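Enoyl-CoA hydratase (Mycobacterium avium subsp. paratuberculosis, PDB 4LK5) probably catalyses the reversible addition of water to the double bond of enoyl-CoA thioesters. Local coordinates at residues 50-53 with 59-62. Numbering follows the deposited sequence.
Sequences INRP and LTVP
Ile50 and Leu59, both buried, touch through single methyl groups, CD1 to CD2 at 3.7 Å, their side chains crossing at about a right angle. The CB of Ile50 points toward 59-62 and its chain runs on extended (chi2 171°) to CD1; the CB of Leu59 points away, and its CD2 branch is what reaches back to Ile50. Both side chains also touch Ser93. The polar residues meet without bonding each other. Arg52 lays its guanidinium with one face toward Thr60, whose CG2 methyl sits over the rim of that face, 3.6 Å from NH2 and 3.8 Å from CZ. The arginine chain bends at chi3 (40°) to bring the guanidinium alongside Thr60, and its NE donates a hydrogen bond to Ser58 O in the connecting loop. Thr60 thus splits its two branches: CG2 packs on the arginine, while OG1, at the N-cap, accepts a weak hydrogen bond from Val63 N in the first turn of helix 61-76. These contacts lie across the strand-to-helix connection of a beta-alpha-beta crossover, from strand 45-50 through helix 61-76 to the parallel neighbouring strand 82-87, as in the crotonase fold.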
ATOM      1  N   ILE C  50       6.623 -21.797  19.326  1.00 63.01           N
ATOM      2  CA  ILE C  50       5.778 -22.955  19.026  1.00 63.51           C
ATOM      3  C   ILE C  50       6.742 -24.135  18.926  1.00 69.74           C
ATOM      4  O   ILE C  50       7.875 -23.951  18.461  1.00 68.90           O
ATOM      5  CB  ILE C  50       4.981 -22.776  17.708  1.00 57.07           C
ATOM      6  CG1 ILE C  50       4.134 -21.497  17.740  1.00 59.41           C
ATOM      7  CG2 ILE C  50       4.061 -23.958  17.451  1.00 56.02           C
ATOM      8  CD1 ILE C  50       3.485 -21.126  16.412  1.00 57.68           C
ATOM      9  N   ASN C  51       6.301 -25.323  19.376  1.00 67.29           N
ATOM     10  CA  ASN C  51       7.188 -26.483  19.535  1.00 64.13           C
ATOM     11  C   ASN C  51       6.548 -27.794  19.093  1.00 63.31           C
ATOM     12  O   ASN C  51       6.591 -28.806  19.778  1.00 67.32           O
ATOM     13  CB  ASN C  51       7.647 -26.583  20.994  1.00 65.17           C
ATOM     14  CG  ASN C  51       9.033 -27.187  21.133  1.00 64.70           C
ATOM     15  OD1 ASN C  51       9.477 -27.984  20.293  1.00 62.00           O
ATOM     16  ND2 ASN C  51       9.741 -26.787  22.192  1.00 60.64           N
ATOM     17  N   ARG C  52       5.963 -27.774  17.917  1.00 62.02           N
ATOM     18  CA  ARG C  52       5.395 -28.953  17.343  1.00 59.75           C
ATOM     19  C   ARG C  52       6.154 -29.268  16.050  1.00 60.47           C
ATOM     20  O   ARG C  52       5.558 -29.396  14.973  1.00 58.17           O
ATOM     21  CB  ARG C  52       3.900 -28.713  17.170  1.00 59.66           C
ATOM     22  CG  ARG C  52       3.204 -28.554  18.536  1.00 61.14           C
ATOM     23  CD  ARG C  52       1.792 -27.966  18.480  1.00 61.30           C
ATOM     24  NE  ARG C  52       0.967 -28.458  17.377  1.00 63.30           N
ATOM     25  CZ  ARG C  52       0.421 -29.674  17.306  1.00 71.01           C
ATOM     26  NH1 ARG C  52       0.613 -30.564  18.274  1.00 70.25           N
ATOM     27  NH2 ARG C  52      -0.320 -30.013  16.253  1.00 74.33           N
ATOM     28  N   PRO C  53       7.490 -29.409  16.168  1.00 61.13           N
ATOM     29  CA  PRO C  53       8.360 -29.504  14.997  1.00 62.43           C
ATOM     30  C   PRO C  53       7.898 -30.583  14.037  1.00 67.25           C
ATOM     31  O   PRO C  53       7.762 -30.331  12.843  1.00 67.28           O
ATOM     32  CB  PRO C  53       9.733 -29.847  15.591  1.00 63.53           C
ATOM     33  CG  PRO C  53       9.484 -30.325  16.980  1.00 65.84           C
ATOM     34  CD  PRO C  53       8.234 -29.626  17.424  1.00 64.63           C
ATOM     35  N   LEU C  59      -0.967 -25.617  14.381  1.00 43.62           N
ATOM     36  CA  LEU C  59      -1.616 -24.927  15.489  1.00 44.21           C
ATOM     37  C   LEU C  59      -2.915 -25.609  15.901  1.00 44.23           C
ATOM     38  O   LEU C  59      -3.826 -25.753  15.094  1.00 49.94           O
ATOM     39  CB  LEU C  59      -1.864 -23.463  15.097  1.00 46.25           C
ATOM     40  CG  LEU C  59      -0.652 -22.540  14.978  1.00 45.34           C
ATOM     41  CD1 LEU C  59      -1.034 -21.095  14.654  1.00 48.95           C
ATOM     42  CD2 LEU C  59       0.113 -22.565  16.269  1.00 45.41           C
ATOM     43  N   THR C  60      -2.980 -26.059  17.150  1.00 48.17           N
ATOM     44  CA  THR C  60      -4.205 -26.590  17.725  1.00 46.41           C
ATOM     45  C   THR C  60      -4.825 -25.461  18.480  1.00 50.47           C
ATOM     46  O   THR C  60      -4.180 -24.428  18.706  1.00 53.71           O
ATOM     47  CB  THR C  60      -3.926 -27.639  18.796  1.00 48.99           C
ATOM     48  OG1 THR C  60      -3.232 -27.010  19.891  1.00 55.39           O
ATOM     49  CG2 THR C  60      -3.112 -28.785  18.242  1.00 52.36           C
ATOM     50  N   VAL C  61      -6.042 -25.677  18.956  1.00 51.81           N
ATOM     51  CA  VAL C  61      -6.743 -24.650  19.694  1.00 51.89           C
ATOM     52  C   VAL C  61      -6.078 -24.314  21.031  1.00 57.15           C
ATOM     53  O   VAL C  61      -5.862 -23.135  21.314  1.00 57.04           O
ATOM     54  CB  VAL C  61      -8.213 -25.021  19.867  1.00 54.10           C
ATOM     55  CG1 VAL C  61      -8.968 -23.890  20.541  1.00 56.45           C
ATOM     56  CG2 VAL C  61      -8.817 -25.309  18.501  1.00 56.30           C
ATOM     57  N   PRO C  62      -5.769 -25.336  21.865  1.00 63.49           N
ATOM     58  CA  PRO C  62      -5.045 -25.046  23.119  1.00 60.00           C
ATOM     59  C   PRO C  62      -3.836 -24.121  22.923  1.00 55.94           C
ATOM     60  O   PRO C  62      -3.642 -23.171  23.680  1.00 55.33           O
ATOM     61  CB  PRO C  62      -4.581 -26.434  23.597  1.00 63.30           C
ATOM     62  CG  PRO C  62      -5.215 -27.450  22.666  1.00 63.85           C
ATOM     63  CD  PRO C  62      -6.231 -26.739  21.824  1.00 61.56           C
TER